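Local coordinates for bifunctional protein PutA (Bdellovibrio bacteriovorus, PDB 5UR2), which probably oxidises L-proline to L-glutamate in two steps, with a flavin-dependent proline dehydrogenase and an NAD+-dependent L-glutamate gamma-semialdehyde dehydrogenase in one chain, at residues I567-R572 against F600-A605; A649-A654 against A715-K720. All blocks are in the same frame, centred on the assembly; numbering follows the deposited sequence.

Interaction 1 of 2, residues I567-R572 against F600-A605; sequences IMTRDR and FCRYYA
M568 and C601 meet through their sulfur-bearing ends, a light apolar touch between two helices; across segments 567-572 and 600-605 their CA atoms, the nearest pair, are 9.8 Å apart. The thioether lies against the thiol, with CE and SD of M568 each 4.1 Å from SG of C601. M568 gets there as an extended chain: CG sits beside the backbone N (chi1 -73°) and the two following torsions are near 180°, which carries the methyl to the far end of its reach. At the more open border of the contact, T569 and R602 are joined through water. The two side chains cross at about a right angle, and OG1 of T569 stays 4.0 Å from NH2 of R602. A water molecule spans the gap, donating a hydrogen bond to OG1 of T569 at 2.7 Å and accepting from NH2 of R602 at 2.9 Å, in the guanidinium plane. Both polar ends have further partners on helix 554-570: T569 OG1 bonds to the carbonyl of A565, and R602 forms a salt bridge with D566. The contact thus joins helices 554-570 and 587-611 of the aldehyde dehydrogenase module, while M568 also packs on L677 and M680 of helix 671-684.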
ATOM      1  N   ILE B 567     -23.804   2.893  16.707  1.00 23.78           N
ATOM      2  CA  ILE B 567     -25.102   3.551  16.794  1.00 24.67           C
ATOM      3  C   ILE B 567     -25.962   3.183  15.590  1.00 22.30           C
ATOM      4  O   ILE B 567     -27.150   2.868  15.736  1.00 20.98           O
ATOM      5  CB  ILE B 567     -24.904   5.066  16.940  1.00 24.94           C
ATOM      6  CG1 ILE B 567     -24.354   5.370  18.336  1.00 23.60           C
ATOM      7  CG2 ILE B 567     -26.190   5.832  16.604  1.00 21.65           C
ATOM      8  CD1 ILE B 567     -23.746   6.751  18.456  1.00 14.92           C
ATOM      9  N   MET B 568     -25.364   3.167  14.391  1.00 19.38           N
ATOM     10  CA  MET B 568     -26.088   2.698  13.212  1.00 19.13           C
ATOM     11  C   MET B 568     -26.594   1.273  13.413  1.00 21.62           C
ATOM     12  O   MET B 568     -27.724   0.946  13.024  1.00 16.40           O
ATOM     13  CB  MET B 568     -25.201   2.745  11.972  1.00 16.20           C
ATOM     14  CG  MET B 568     -24.889   4.120  11.396  1.00 19.72           C
ATOM     15  SD  MET B 568     -23.676   3.897  10.037  1.00 23.34           S
ATOM     16  CE  MET B 568     -23.548   5.595   9.450  1.00 21.85           C
ATOM     17  N   THR B 569     -25.766   0.408  14.010  1.00 18.18           N
ATOM     18  CA  THR B 569     -26.186  -0.967  14.255  1.00 18.23           C
ATOM     19  C   THR B 569     -27.378  -1.018  15.211  1.00 19.76           C
ATOM     20  O   THR B 569     -28.342  -1.755  14.981  1.00 21.89           O
ATOM     21  CB  THR B 569     -25.000  -1.769  14.797  1.00 22.18           C
ATOM     22  OG1 THR B 569     -23.899  -1.683  13.882  1.00 25.12           O
ATOM     23  CG2 THR B 569     -25.372  -3.238  15.025  1.00 19.70           C
ATOM     24  N   ARG B 570     -27.338  -0.219  16.279  1.00 20.03           N
ATOM     25  CA  ARG B 570     -28.442  -0.178  17.232  1.00 19.65           C
ATOM     26  C   ARG B 570     -29.729   0.336  16.582  1.00 23.70           C
ATOM     27  O   ARG B 570     -30.823  -0.157  16.879  1.00 22.27           O
ATOM     28  CB  ARG B 570     -28.044   0.702  18.415  1.00 23.25           C
ATOM     29  CG  ARG B 570     -29.116   0.871  19.491  1.00 25.22           C
ATOM     30  CD  ARG B 570     -28.770   2.097  20.352  1.00 19.84           C
ATOM     31  NE  ARG B 570     -29.054   3.355  19.650  1.00 23.56           N
ATOM     32  CZ  ARG B 570     -28.533   4.535  19.984  1.00 23.55           C
ATOM     33  NH1 ARG B 570     -27.680   4.618  20.995  1.00 27.47           N
ATOM     34  NH2 ARG B 570     -28.867   5.630  19.317  1.00 18.57           N
ATOM     35  N   ASP B 571     -29.633   1.346  15.714  1.00 18.04           N
ATOM     36  CA  ASP B 571     -30.833   1.971  15.169  1.00 17.90           C
ATOM     37  C   ASP B 571     -31.207   1.413  13.793  1.00 24.88           C
ATOM     38  O   ASP B 571     -31.913   2.077  13.023  1.00 28.94           O
ATOM     39  CB  ASP B 571     -30.653   3.487  15.130  1.00 22.42           C
ATOM     40  CG  ASP B 571     -30.617   4.102  16.541  1.00 25.94           C
ATOM     41  OD1 ASP B 571     -30.874   3.361  17.497  1.00 23.06           O
ATOM     42  OD2 ASP B 571     -30.331   5.309  16.707  1.00 25.11           O
ATOM     43  N   ARG B 572     -30.781   0.184  13.492  1.00 21.28           N
ATOM     44  CA  ARG B 572     -30.897  -0.359  12.145  1.00 28.04           C
ATOM     45  C   ARG B 572     -32.304  -0.217  11.573  1.00 27.66           C
ATOM     46  O   ARG B 572     -32.477   0.287  10.460  1.00 22.37           O
ATOM     47  CB  ARG B 572     -30.466  -1.824  12.133  1.00 26.66           C
ATOM     48  CG  ARG B 572     -30.185  -2.299  10.731  1.00 35.96           C
ATOM     49  CD  ARG B 572     -30.080  -3.789  10.671  1.00 38.17           C
ATOM     50  NE  ARG B 572     -29.489  -4.247   9.419  1.00 36.63           N
ATOM     51  CZ  ARG B 572     -28.259  -4.740   9.314  1.00 35.79           C
ATOM     52  NH1 ARG B 572     -27.477  -4.826  10.385  1.00 35.21           N
ATOM     53  NH2 ARG B 572     -27.816  -5.157   8.138  1.00 31.58           N
ATOM     54  N   PHE B 600     -18.472   1.094   5.564  1.00 20.23           N
ATOM     55  CA  PHE B 600     -17.578   2.228   5.303  1.00 21.26           C
ATOM     56  C   PHE B 600     -16.925   2.715   6.593  1.00 19.27           C
ATOM     57  O   PHE B 600     -15.703   2.923   6.653  1.00 16.36           O
ATOM     58  CB  PHE B 600     -18.350   3.375   4.631  1.00 14.38           C
ATOM     59  CG  PHE B 600     -18.553   3.209   3.136  1.00 14.34           C
ATOM     60  CD1 PHE B 600     -17.509   2.784   2.312  1.00 14.21           C
ATOM     61  CD2 PHE B 600     -19.780   3.507   2.557  1.00 16.69           C
ATOM     62  CE1 PHE B 600     -17.687   2.639   0.934  1.00 14.72           C
ATOM     63  CE2 PHE B 600     -19.983   3.366   1.163  1.00 13.68           C
ATOM     64  CZ  PHE B 600     -18.926   2.927   0.361  1.00 22.65           C
ATOM     65  N   CYS B 601     -17.737   2.901   7.638  1.00 15.99           N
ATOM     66  CA  CYS B 601     -17.241   3.291   8.950  1.00 17.24           C
ATOM     67  C   CYS B 601     -16.121   2.374   9.414  1.00 19.96           C
ATOM     68  O   CYS B 601     -15.014   2.823   9.744  1.00 13.61           O
ATOM     69  CB  CYS B 601     -18.382   3.252   9.967  1.00 14.39           C
ATOM     70  SG  CYS B 601     -19.598   4.549   9.794  1.00 20.88           S
ATOM     71  N   ARG B 602     -16.405   1.074   9.464  1.00 17.76           N
ATOM     72  CA  ARG B 602     -15.422   0.156  10.028  1.00 19.27           C
ATOM     73  C   ARG B 602     -14.199   0.032   9.128  1.00 15.70           C
ATOM     74  O   ARG B 602     -13.072  -0.034   9.623  1.00 16.98           O
ATOM     75  CB  ARG B 602     -16.063  -1.214  10.269  1.00 17.33           C
ATOM     76  CG  ARG B 602     -17.271  -1.124  11.170  1.00 15.80           C
ATOM     77  CD  ARG B 602     -17.295  -2.308  12.095  1.00 16.49           C
ATOM     78  NE  ARG B 602     -18.539  -2.387  12.849  1.00 15.53           N
ATOM     79  CZ  ARG B 602     -18.781  -1.741  13.984  1.00 20.85           C
ATOM     80  NH1 ARG B 602     -17.876  -0.920  14.510  1.00 20.92           N
ATOM     81  NH2 ARG B 602     -19.945  -1.915  14.598  1.00 19.15           N
ATOM     82  N   TYR B 603     -14.401   0.018   7.807  1.00 16.49           N
ATOM     83  CA  TYR B 603     -13.274  -0.147   6.891  1.00 18.54           C
ATOM     84  C   TYR B 603     -12.352   1.068   6.917  1.00 18.49           C
ATOM     85  O   TYR B 603     -11.126   0.928   6.996  1.00 21.08           O
ATOM     86  CB  TYR B 603     -13.786  -0.404   5.483  1.00 15.89           C
ATOM     87  CG  TYR B 603     -12.717  -0.686   4.445  1.00 19.43           C
ATOM     88  CD1 TYR B 603     -12.312  -1.994   4.172  1.00 16.50           C
ATOM     89  CD2 TYR B 603     -12.135   0.351   3.712  1.00 12.98           C
ATOM     90  CE1 TYR B 603     -11.335  -2.269   3.184  1.00 14.59           C
ATOM     91  CE2 TYR B 603     -11.167   0.095   2.742  1.00 19.57           C
ATOM     92  CZ  TYR B 603     -10.771  -1.215   2.477  1.00 19.55           C
ATOM     93  OH  TYR B 603      -9.821  -1.460   1.515  1.00 18.05           O
ATOM     94  N   TYR B 604     -12.912   2.277   6.853  1.00 18.86           N
ATOM     95  CA  TYR B 604     -12.020   3.430   6.857  1.00 17.28           C
ATOM     96  C   TYR B 604     -11.391   3.604   8.230  1.00 16.69           C
ATOM     97  O   TYR B 604     -10.238   4.033   8.323  1.00 16.97           O
ATOM     98  CB  TYR B 604     -12.760   4.699   6.401  1.00 16.58           C
ATOM     99  CG  TYR B 604     -13.238   4.591   4.959  1.00 17.73           C
ATOM    100  CD1 TYR B 604     -12.446   3.972   3.991  1.00 14.78           C
ATOM    101  CD2 TYR B 604     -14.499   5.054   4.582  1.00 21.16           C
ATOM    102  CE1 TYR B 604     -12.870   3.849   2.674  1.00 15.60           C
ATOM    103  CE2 TYR B 604     -14.952   4.926   3.269  1.00 16.98           C
ATOM    104  CZ  TYR B 604     -14.130   4.315   2.319  1.00 18.79           C
ATOM    105  OH  TYR B 604     -14.560   4.180   1.021  1.00 20.04           O
ATOM    106  N   ALA B 605     -12.108   3.246   9.301  1.00 12.95           N
ATOM    107  CA  ALA B 605     -11.481   3.298  10.619  1.00 19.43           C
ATOM    108  C   ALA B 605     -10.350   2.287  10.711  1.00 20.14           C
ATOM    109  O   ALA B 605      -9.253   2.610  11.195  1.00 25.68           O
ATOM    110  CB  ALA B 605     -12.513   3.075  11.732  1.00 13.06           C
TER
HETATM  111  O   HOH W   1     -22.068  -3.692  13.637  1.00 23.17           O

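Interaction 2 of 2, residues A649-A654 against A715-K720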
ATOM      1  N   ALA B 649     -22.298   8.555   4.138  1.00 21.55           N
ATOM      2  CA  ALA B 649     -21.499   8.185   5.316  1.00 17.94           C
ATOM      3  C   ALA B 649     -20.058   7.825   4.947  1.00 16.98           C
ATOM      4  O   ALA B 649     -19.115   8.177   5.671  1.00 20.37           O
ATOM      5  CB  ALA B 649     -22.146   7.025   6.065  1.00 23.01           C
ATOM      6  N   GLY B 650     -19.867   7.106   3.839  1.00 17.56           N
ATOM      7  CA  GLY B 650     -18.512   6.771   3.410  1.00 15.46           C
ATOM      8  C   GLY B 650     -17.662   8.003   3.120  1.00 19.13           C
ATOM      9  O   GLY B 650     -16.489   8.069   3.495  1.00 22.99           O
ATOM     10  N   MET B 651     -18.230   8.982   2.411  1.00 18.79           N
ATOM     11  CA  MET B 651     -17.495  10.219   2.144  1.00 18.51           C
ATOM     12  C   MET B 651     -17.165  10.941   3.447  1.00 17.29           C
ATOM     13  O   MET B 651     -16.018  11.348   3.672  1.00 13.92           O
ATOM     14  CB  MET B 651     -18.310  11.135   1.220  1.00 19.83           C
ATOM     15  CG  MET B 651     -18.537  10.626  -0.207  1.00 23.72           C
ATOM     16  SD  MET B 651     -19.818  11.629  -1.038  1.00 29.80           S
ATOM     17  CE  MET B 651     -19.410  11.393  -2.758  1.00 34.99           C
ATOM     18  N   VAL B 652     -18.152  11.067   4.341  1.00 17.19           N
ATOM     19  CA  VAL B 652     -17.968  11.847   5.566  1.00 15.92           C
ATOM     20  C   VAL B 652     -16.965  11.174   6.501  1.00 21.30           C
ATOM     21  O   VAL B 652     -16.095  11.842   7.080  1.00 18.73           O
ATOM     22  CB  VAL B 652     -19.322  12.080   6.272  1.00 19.82           C
ATOM     23  CG1 VAL B 652     -19.119  12.713   7.661  1.00 17.54           C
ATOM     24  CG2 VAL B 652     -20.190  12.998   5.453  1.00 14.55           C
ATOM     25  N   THR B 653     -17.099   9.854   6.713  1.00 14.79           N
ATOM     26  CA  THR B 653     -16.201   9.189   7.656  1.00 13.65           C
ATOM     27  C   THR B 653     -14.791   9.080   7.094  1.00 17.36           C
ATOM     28  O   THR B 653     -13.811   9.198   7.846  1.00 19.90           O
ATOM     29  CB  THR B 653     -16.712   7.802   8.054  1.00 16.26           C
ATOM     30  OG1 THR B 653     -16.888   6.989   6.889  1.00 15.77           O
ATOM     31  CG2 THR B 653     -18.011   7.894   8.806  1.00 15.41           C
ATOM     32  N   ALA B 654     -14.655   8.843   5.783  1.00 14.56           N
ATOM     33  CA  ALA B 654     -13.313   8.802   5.204  1.00 17.87           C
ATOM     34  C   ALA B 654     -12.615  10.139   5.398  1.00 16.04           C
ATOM     35  O   ALA B 654     -11.491  10.195   5.902  1.00 17.25           O
ATOM     36  CB  ALA B 654     -13.359   8.437   3.717  1.00 13.78           C
ATOM     37  N   ALA B 715     -15.713  15.838  -2.509  1.00 17.74           N
ATOM     38  CA  ALA B 715     -16.218  14.504  -2.821  1.00 16.96           C
ATOM     39  C   ALA B 715     -17.638  14.663  -3.346  1.00 21.07           C
ATOM     40  O   ALA B 715     -18.525  15.136  -2.624  1.00 23.75           O
ATOM     41  CB  ALA B 715     -16.179  13.584  -1.599  1.00 15.96           C
ATOM     42  N   PHE B 716     -17.838  14.313  -4.609  1.00 21.32           N
ATOM     43  CA  PHE B 716     -19.118  14.454  -5.282  1.00 23.27           C
ATOM     44  C   PHE B 716     -19.437  13.175  -6.018  1.00 19.95           C
ATOM     45  O   PHE B 716     -18.612  12.676  -6.787  1.00 20.35           O
ATOM     46  CB  PHE B 716     -19.145  15.614  -6.287  1.00 24.32           C
ATOM     47  CG  PHE B 716     -20.280  15.515  -7.272  1.00 26.26           C
ATOM     48  CD1 PHE B 716     -21.563  15.919  -6.921  1.00 29.14           C
ATOM     49  CD2 PHE B 716     -20.068  14.977  -8.541  1.00 27.94           C
ATOM     50  CE1 PHE B 716     -22.618  15.813  -7.824  1.00 33.35           C
ATOM     51  CE2 PHE B 716     -21.112  14.856  -9.448  1.00 31.55           C
ATOM     52  CZ  PHE B 716     -22.392  15.280  -9.091  1.00 37.40           C
ATOM     53  N   THR B 717     -20.633  12.658  -5.794  1.00 24.42           N
ATOM     54  CA  THR B 717     -21.148  11.538  -6.565  1.00 26.69           C
ATOM     55  C   THR B 717     -22.521  11.900  -7.101  1.00 25.44           C
ATOM     56  O   THR B 717     -23.413  12.269  -6.331  1.00 25.99           O
ATOM     57  CB  THR B 717     -21.194  10.268  -5.726  1.00 30.12           C
ATOM     58  OG1 THR B 717     -19.849   9.852  -5.458  1.00 29.92           O
ATOM     59  CG2 THR B 717     -21.952   9.176  -6.463  1.00 29.26           C
ATOM     60  N   GLY B 718     -22.672  11.813  -8.414  1.00 25.46           N
ATOM     61  CA  GLY B 718     -23.886  12.252  -9.078  1.00 32.02           C
ATOM     62  C   GLY B 718     -23.721  12.189 -10.582  1.00 36.73           C
ATOM     63  O   GLY B 718     -22.997  11.334 -11.109  1.00 39.41           O
ATOM     64  N   SER B 719     -24.377  13.122 -11.259  1.00 31.85           N
ATOM     65  CA  SER B 719     -24.456  13.091 -12.707  1.00 34.52           C
ATOM     66  C   SER B 719     -23.161  13.581 -13.346  1.00 44.54           C
ATOM     67  O   SER B 719     -22.366  14.313 -12.741  1.00 37.21           O
ATOM     68  CB  SER B 719     -25.613  13.954 -13.206  1.00 31.61           C
ATOM     69  OG  SER B 719     -25.313  15.327 -13.070  1.00 38.45           O
ATOM     70  N   LYS B 720     -22.972  13.168 -14.603  1.00 45.07           N
ATOM     71  CA  LYS B 720     -21.824  13.618 -15.376  1.00 41.32           C
ATOM     72  C   LYS B 720     -21.827  15.136 -15.507  1.00 41.33           C
ATOM     73  O   LYS B 720     -20.793  15.789 -15.323  1.00 44.72           O
ATOM     74  CB  LYS B 720     -21.847  12.970 -16.758  1.00 35.91           C
ATOM     75  CG  LYS B 720     -20.553  13.114 -17.539  1.00 29.97           C
ATOM     76  CD  LYS B 720     -20.708  12.601 -18.970  1.00 29.40           C
ATOM     77  CE  LYS B 720     -21.619  13.536 -19.754  1.00 34.31           C
ATOM     78  NZ  LYS B 720     -21.517  13.347 -21.204  1.00 43.09           N
TER
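This is a buried helix-on-sheet contact in the Rossmann-type NAD-binding part of the aldehyde dehydrogenase fold, in which one long side chain, that of M651, spans the space between helix 649-654 and strand 715-717. The two axes are 9.6 Å apart at their closest and run nearly antiparallel, at 171°. M651 leaves the helix with CG beside the backbone N (chi1 -66°) and continues extended, its CG and SD against A715 and its CE against all three strand residues. Its CG lies 4.0 Å from CB of A715, its SD lies alongside the same alanine, and its terminal methyl goes on to T717. There CE is 3.6 Å from CB of T717 and only 3.1 Å from OG1, a tight approach of a methyl to a hydroxyl oxygen. CE also lies 3.7 Å from the carbonyl carbon of F716, against the strand backbone, whereas the CB of F716 points away from the helix. Strand 711-717 is held between strands 623-638 and 742-746 by backbone bonds, A715 pairing with A636 and I638, and F716 with I744 and E746. M651 also touches V637, so helix 646-657 rests on two adjacent strands of this sheet.

The two contacts are neighbours in the aldehyde dehydrogenase module, with centres about 17 Å apart. Segment 600-605 of interaction 1 packs directly on segment 649-654 of interaction 2: CG of F600 is 3.6 Å from CA of G650, CD2 of Y604 is 3.7 Å from CB of A654, and SG of C601 is 3.8 Å from CG2 of T653. Helices 554-570, 587-611 and 646-657 thus pack on one another, A649 touching M568 directly, and helix 646-657 also meets the sheet. Interaction 1 is remote from the active site, but interaction 2 reaches the probable catalytic centre: by nearest side-chain atoms, T717 is about 3 Å from E746 and about 5 Å from C780, both predicted active-site residues.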